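Thiosulfate sulfurtransferase (Pseudomonas aeruginosa, PDB 1YT8) probably transfers sulfur from thiosulfate to cyanide, as a rhodanese built from four rhodanese-like repeats. Local coordinates at residues Ala402-Ala405 with Gly411-Trp414; Ala385-Glu390 with Pro457-Asp462. All blocks are in the same frame, centred on the assembly; numbering follows the deposited sequence.

Contact 1 of 2, residues Ala402-Ala405 with Gly411-Trp414; sequences ANYA and GAAW
Y404 and W414 both send CG away from their own backbone N (chi1 173° for Y404), and these two torsions lay the tyrosine ring of helix 401-406 across the start of the indole side chain on strand 413-414. The evidence is in the placing of one methylene: W414 CB lies 3.6 Å from the centroid of the Y404 ring, almost on the ring normal, a CH-pi contact over the middle of one face. Further back, Y404 CB touches W414 CD1 at 3.7 Å. The two rings lie obliquely to each other.

At its far end the phenol leaves the indole behind and reaches the chain just before the strand. Y404 OH donates a hydrogen bond of 2.7 Å to A412 O, which lies at the ring edge; the C=O...O angle is 145°, and the donor is tilted 32° from the carbonyl plane. Y404 CE1 also approaches A412 CB at 4.4 Å. The same hydroxyl takes part in a hydrogen bond with L481 N, and H408 stacks on the tyrosine ring. W414 NE1 turns elsewhere, bonding to T399 O.

The contact joins helix to edge strand within the beta-alpha-beta unit 393-397, 401-406, 413-414 of a rhodanese-like domain. With the phenol donating to A412 O and also bonded to L481 N, its buried oxygen is satisfied at two points; the two bonds hold the hydroxyl end in place, while W414 CB over one face and the stacked H408 restrain the ring's rotation.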
ATOM      1  N   ALA A 402       3.307  -0.355  16.547  1.00 19.23           N
ATOM      2  CA  ALA A 402       4.010   0.924  16.462  1.00 19.62           C
ATOM      3  C   ALA A 402       3.203   2.016  17.170  1.00 19.83           C
ATOM      4  O   ALA A 402       3.772   2.859  17.866  1.00 20.19           O
ATOM      5  CB  ALA A 402       4.248   1.305  14.999  1.00 19.90           C
ATOM      6  N   ASN A 403       1.884   1.996  16.990  1.00 18.55           N
ATOM      7  CA  ASN A 403       1.009   2.982  17.626  1.00 20.65           C
ATOM      8  C   ASN A 403       0.991   2.773  19.134  1.00 19.53           C
ATOM      9  O   ASN A 403       1.012   3.730  19.906  1.00 19.94           O
ATOM     10  CB  ASN A 403      -0.425   2.871  17.096  1.00 21.38           C
ATOM     11  CG  ASN A 403      -0.528   3.184  15.617  1.00 26.49           C
ATOM     12  OD1 ASN A 403       0.169   4.061  15.108  1.00 27.41           O
ATOM     13  ND2 ASN A 403      -1.416   2.479  14.923  1.00 26.00           N
ATOM     14  N   TYR A 404       0.942   1.510  19.543  1.00 18.50           N
ATOM     15  CA  TYR A 404       0.929   1.160  20.957  1.00 18.19           C
ATOM     16  C   TYR A 404       2.160   1.730  21.666  1.00 18.53           C
ATOM     17  O   TYR A 404       2.043   2.360  22.714  1.00 18.59           O
ATOM     18  CB  TYR A 404       0.896  -0.364  21.110  1.00 17.82           C
ATOM     19  CG  TYR A 404       1.050  -0.845  22.533  1.00 17.21           C
ATOM     20  CD1 TYR A 404      -0.037  -0.867  23.411  1.00 18.15           C
ATOM     21  CD2 TYR A 404       2.289  -1.269  23.009  1.00 17.80           C
ATOM     22  CE1 TYR A 404       0.113  -1.307  24.734  1.00 18.53           C
ATOM     23  CE2 TYR A 404       2.450  -1.704  24.325  1.00 18.26           C
ATOM     24  CZ  TYR A 404       1.362  -1.722  25.178  1.00 18.59           C
ATOM     25  OH  TYR A 404       1.534  -2.163  26.469  1.00 16.34           O
ATOM     26  N   ALA A 405       3.335   1.507  21.084  1.00 17.15           N
ATOM     27  CA  ALA A 405       4.592   1.988  21.653  1.00 17.30           C
ATOM     28  C   ALA A 405       4.621   3.504  21.786  1.00 18.92           C
ATOM     29  O   ALA A 405       5.303   4.049  22.655  1.00 19.42           O
ATOM     30  CB  ALA A 405       5.766   1.521  20.791  1.00 18.42           C
ATOM     31  N   GLY A 411      -1.229   0.291  31.565  1.00 16.46           N
ATOM     32  CA  GLY A 411      -1.511  -1.093  31.901  1.00 16.95           C
ATOM     33  C   GLY A 411      -2.019  -1.955  30.754  1.00 17.02           C
ATOM     34  O   GLY A 411      -2.069  -3.179  30.878  1.00 18.04           O
ATOM     35  N   ALA A 412      -2.399  -1.332  29.644  1.00 16.37           N
ATOM     36  CA  ALA A 412      -2.906  -2.076  28.493  1.00 16.08           C
ATOM     37  C   ALA A 412      -1.867  -3.053  27.947  1.00 16.07           C
ATOM     38  O   ALA A 412      -0.663  -2.783  27.979  1.00 15.09           O
ATOM     39  CB  ALA A 412      -3.336  -1.110  27.395  1.00 17.43           C
ATOM     40  N   ALA A 413      -2.338  -4.196  27.456  1.00 15.05           N
ATOM     41  CA  ALA A 413      -1.455  -5.205  26.884  1.00 14.31           C
ATOM     42  C   ALA A 413      -1.650  -5.212  25.370  1.00 14.91           C
ATOM     43  O   ALA A 413      -2.779  -5.266  24.884  1.00 11.37           O
ATOM     44  CB  ALA A 413      -1.785  -6.587  27.458  1.00 12.83           C
ATOM     45  N   TRP A 414      -0.556  -5.135  24.619  1.00 15.21           N
ATOM     46  CA  TRP A 414      -0.675  -5.159  23.167  1.00 14.94           C
ATOM     47  C   TRP A 414      -0.839  -6.607  22.716  1.00 12.11           C
ATOM     48  O   TRP A 414      -0.158  -7.508  23.216  1.00 12.31           O
ATOM     49  CB  TRP A 414       0.561  -4.553  22.489  1.00 14.40           C
ATOM     50  CG  TRP A 414       0.434  -4.576  20.995  1.00 15.50           C
ATOM     51  CD1 TRP A 414      -0.349  -3.763  20.226  1.00 15.08           C
ATOM     52  CD2 TRP A 414       1.028  -5.525  20.100  1.00 15.66           C
ATOM     53  NE1 TRP A 414      -0.286  -4.150  18.907  1.00 15.30           N
ATOM     54  CE2 TRP A 414       0.552  -5.229  18.801  1.00 16.00           C
ATOM     55  CE3 TRP A 414       1.913  -6.599  20.270  1.00 15.84           C
ATOM     56  CZ2 TRP A 414       0.932  -5.971  17.672  1.00 16.02           C
ATOM     57  CZ3 TRP A 414       2.293  -7.339  19.146  1.00 16.49           C
ATOM     58  CH2 TRP A 414       1.799  -7.018  17.864  1.00 15.14           C
TER

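Contact 2 of 2, residues Ala385-Glu390 with Pro457-Asp462; sequences ADWLGE and PVFLLD
An edge-to-face (T-shaped) aromatic pair at the protein surface, W387 against F459, links helix 381-387 to strand 458-461. The assignment rests on the angle between rings: the six-membered ring of W387 and the phenyl ring stand at 90°, with centroids 5.3 Å apart. The tryptophan supplies the edge. Its CH2 lies 3.8 Å from F459 CE2, and its CZ3 comes to 4.1 Å from F459 CD2, so the outer corner of the indole sits over the phenyl face, displaced from the centre toward the rim on the CD2-CE2 side. Both side chains turn CG away from their own carbonyl carbon (chi1 -80° for W387 and -68° for F459), and each ring reaches out toward the other from backbones whose nearest CA atoms, those of W387 and F459, are 12.0 Å apart.

Strand 458-461 runs between 378-379 and 432-436 in the five-stranded parallel sheet, order 1-5-4-2-3, of a rhodanese-like domain, and helix 381-387 follows the first strand of that sheet. The indole reaches across the sheet surface, touching T393 and V434 on two other strands, while R432 makes a cation-pi contact with it. A type I beta turn runs from W387 to E390, in which E390 N bonds W387 O at 3.2 Å. V458, next to F459 in the strand, points the other way, onto V450 and Q451 of helix 441-454.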
ATOM      1  N   ALA A 385     -11.453   3.971  33.761  1.00 20.10           N
ATOM      2  CA  ALA A 385     -10.450   4.505  34.676  1.00 20.26           C
ATOM      3  C   ALA A 385     -10.759   4.031  36.095  1.00 21.39           C
ATOM      4  O   ALA A 385      -9.863   3.595  36.821  1.00 21.23           O
ATOM      5  CB  ALA A 385     -10.434   6.033  34.613  1.00 21.10           C
ATOM      6  N   ASP A 386     -12.030   4.104  36.483  1.00 22.93           N
ATOM      7  CA  ASP A 386     -12.446   3.654  37.810  1.00 24.29           C
ATOM      8  C   ASP A 386     -12.131   2.171  37.987  1.00 23.29           C
ATOM      9  O   ASP A 386     -11.550   1.770  38.993  1.00 22.44           O
ATOM     10  CB  ASP A 386     -13.945   3.900  38.011  1.00 29.89           C
ATOM     11  CG  ASP A 386     -14.256   5.340  38.379  1.00 33.73           C
ATOM     12  OD1 ASP A 386     -15.438   5.739  38.288  1.00 38.96           O
ATOM     13  OD2 ASP A 386     -13.322   6.074  38.772  1.00 38.22           O
ATOM     14  N   TRP A 387     -12.516   1.361  37.004  1.00 23.03           N
ATOM     15  CA  TRP A 387     -12.260  -0.077  37.048  1.00 22.88           C
ATOM     16  C   TRP A 387     -10.782  -0.380  37.283  1.00 22.97           C
ATOM     17  O   TRP A 387     -10.437  -1.245  38.086  1.00 22.24           O
ATOM     18  CB  TRP A 387     -12.692  -0.729  35.729  1.00 24.91           C
ATOM     19  CG  TRP A 387     -14.168  -0.979  35.602  1.00 26.67           C
ATOM     20  CD1 TRP A 387     -15.172  -0.374  36.304  1.00 26.33           C
ATOM     21  CD2 TRP A 387     -14.802  -1.890  34.697  1.00 26.73           C
ATOM     22  NE1 TRP A 387     -16.393  -0.854  35.892  1.00 25.06           N
ATOM     23  CE2 TRP A 387     -16.196  -1.786  34.908  1.00 26.46           C
ATOM     24  CE3 TRP A 387     -14.327  -2.786  33.727  1.00 28.01           C
ATOM     25  CZ2 TRP A 387     -17.124  -2.545  34.183  1.00 27.26           C
ATOM     26  CZ3 TRP A 387     -15.249  -3.541  33.004  1.00 28.25           C
ATOM     27  CH2 TRP A 387     -16.635  -3.414  33.239  1.00 28.65           C
ATOM     28  N   LEU A 388      -9.914   0.332  36.569  1.00 23.06           N
ATOM     29  CA  LEU A 388      -8.475   0.127  36.682  1.00 23.12           C
ATOM     30  C   LEU A 388      -7.906   0.500  38.048  1.00 25.40           C
ATOM     31  O   LEU A 388      -6.726   0.263  38.318  1.00 23.68           O
ATOM     32  CB  LEU A 388      -7.755   0.906  35.577  1.00 24.12           C
ATOM     33  CG  LEU A 388      -8.036   0.393  34.160  1.00 24.31           C
ATOM     34  CD1 LEU A 388      -7.389   1.307  33.127  1.00 25.14           C
ATOM     35  CD2 LEU A 388      -7.504  -1.028  34.023  1.00 23.35           C
ATOM     36  N   GLY A 389      -8.745   1.077  38.902  1.00 25.86           N
ATOM     37  CA  GLY A 389      -8.306   1.460  40.233  1.00 28.28           C
ATOM     38  C   GLY A 389      -8.137   0.250  41.135  1.00 29.25           C
ATOM     39  O   GLY A 389      -7.582   0.350  42.229  1.00 29.97           O
ATOM     40  N   GLU A 390      -8.626  -0.894  40.671  1.00 29.21           N
ATOM     41  CA  GLU A 390      -8.530  -2.149  41.410  1.00 30.52           C
ATOM     42  C   GLU A 390      -8.089  -3.230  40.431  1.00 29.83           C
ATOM     43  O   GLU A 390      -8.342  -3.126  39.232  1.00 30.73           O
ATOM     44  CB  GLU A 390      -9.893  -2.536  41.991  1.00 33.74           C
ATOM     45  CG  GLU A 390     -10.521  -1.500  42.909  1.00 38.91           C
ATOM     46  CD  GLU A 390      -9.670  -1.207  44.126  1.00 41.66           C
ATOM     47  OE1 GLU A 390      -9.257  -2.172  44.808  1.00 43.48           O
ATOM     48  OE2 GLU A 390      -9.418  -0.014  44.405  1.00 43.52           O
ATOM     49  N   PRO A 457     -16.503 -11.846  31.126  1.00 16.44           N
ATOM     50  CA  PRO A 457     -17.224 -10.661  30.648  1.00 16.17           C
ATOM     51  C   PRO A 457     -16.274  -9.843  29.771  1.00 16.34           C
ATOM     52  O   PRO A 457     -15.132  -9.588  30.161  1.00 15.07           O
ATOM     53  CB  PRO A 457     -17.579  -9.924  31.941  1.00 15.73           C
ATOM     54  CG  PRO A 457     -17.666 -11.021  32.957  1.00 14.62           C
ATOM     55  CD  PRO A 457     -16.479 -11.881  32.600  1.00 15.99           C
ATOM     56  N   VAL A 458     -16.735  -9.447  28.589  1.00 16.31           N
ATOM     57  CA  VAL A 458     -15.900  -8.660  27.683  1.00 14.89           C
ATOM     58  C   VAL A 458     -16.622  -7.386  27.274  1.00 14.62           C
ATOM     59  O   VAL A 458     -17.807  -7.414  26.926  1.00 14.59           O
ATOM     60  CB  VAL A 458     -15.528  -9.467  26.408  1.00 15.39           C
ATOM     61  CG1 VAL A 458     -14.628  -8.629  25.501  1.00 15.14           C
ATOM     62  CG2 VAL A 458     -14.820 -10.757  26.794  1.00 11.47           C
ATOM     63  N   PHE A 459     -15.900  -6.269  27.322  1.00 13.91           N
ATOM     64  CA  PHE A 459     -16.447  -4.963  26.969  1.00 14.17           C
ATOM     65  C   PHE A 459     -15.593  -4.242  25.936  1.00 14.75           C
ATOM     66  O   PHE A 459     -14.402  -4.526  25.789  1.00 16.66           O
ATOM     67  CB  PHE A 459     -16.542  -4.085  28.217  1.00 15.45           C
ATOM     68  CG  PHE A 459     -17.560  -4.558  29.207  1.00 14.54           C
ATOM     69  CD1 PHE A 459     -18.827  -3.986  29.250  1.00 14.71           C
ATOM     70  CD2 PHE A 459     -17.261  -5.599  30.082  1.00 16.94           C
ATOM     71  CE1 PHE A 459     -19.785  -4.448  30.155  1.00 16.67           C
ATOM     72  CE2 PHE A 459     -18.212  -6.067  30.987  1.00 18.09           C
ATOM     73  CZ  PHE A 459     -19.474  -5.490  31.022  1.00 15.38           C
ATOM     74  N   LEU A 460     -16.216  -3.300  25.236  1.00 15.84           N
ATOM     75  CA  LEU A 460     -15.541  -2.499  24.224  1.00 16.23           C
ATOM     76  C   LEU A 460     -15.450  -1.064  24.727  1.00 17.34           C
ATOM     77  O   LEU A 460     -16.453  -0.484  25.144  1.00 17.19           O
ATOM     78  CB  LEU A 460     -16.330  -2.517  22.912  1.00 15.52           C
ATOM     79  CG  LEU A 460     -15.752  -1.696  21.758  1.00 15.77           C
ATOM     80  CD1 LEU A 460     -14.436  -2.321  21.307  1.00 14.79           C
ATOM     81  CD2 LEU A 460     -16.749  -1.660  20.592  1.00 17.43           C
ATOM     82  N   LEU A 461     -14.249  -0.498  24.700  1.00 19.22           N
ATOM     83  CA  LEU A 461     -14.067   0.879  25.138  1.00 19.58           C
ATOM     84  C   LEU A 461     -14.734   1.792  24.115  1.00 21.43           C
ATOM     85  O   LEU A 461     -14.351   1.809  22.941  1.00 20.45           O
ATOM     86  CB  LEU A 461     -12.578   1.213  25.248  1.00 19.94           C
ATOM     87  CG  LEU A 461     -12.241   2.629  25.727  1.00 19.40           C
ATOM     88  CD1 LEU A 461     -12.878   2.874  27.086  1.00 19.24           C
ATOM     89  CD2 LEU A 461     -10.730   2.798  25.814  1.00 17.56           C
ATOM     90  N   ASP A 462     -15.738   2.539  24.567  1.00 20.52           N
ATOM     91  CA  ASP A 462     -16.487   3.457  23.714  1.00 24.12           C
ATOM     92  C   ASP A 462     -15.564   4.530  23.139  1.00 23.37           C
ATOM     93  O   ASP A 462     -15.094   5.400  23.868  1.00 23.65           O
ATOM     94  CB  ASP A 462     -17.592   4.135  24.530  1.00 27.55           C
ATOM     95  CG  ASP A 462     -18.755   4.612  23.673  1.00 31.71           C
ATOM     96  OD1 ASP A 462     -18.525   5.072  22.534  1.00 31.63           O
ATOM     97  OD2 ASP A 462     -19.908   4.535  24.151  1.00 34.68           O
TER

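How the contacts relate
Both contacts attach a helix to the same parallel sheet of one rhodanese-like domain, but to different strands: contact 1 reaches the edge strand 413-414, contact 2 the interior strand 458-461. Their centres are 16 Å apart and their nearest atoms about 6 Å, so they do not touch. Contact 1 is buried and local, with five residues between its segments, and combines a polar bond with aromatic and aliphatic packing, 183 Å² in all. Contact 2 spans 66 intervening residues, lies at the surface, and buries 79 Å² through one ring pair without a hydrogen bond. Strand 393-397 lies beside both, touched by Y404 and A412 in one and W387 in the other.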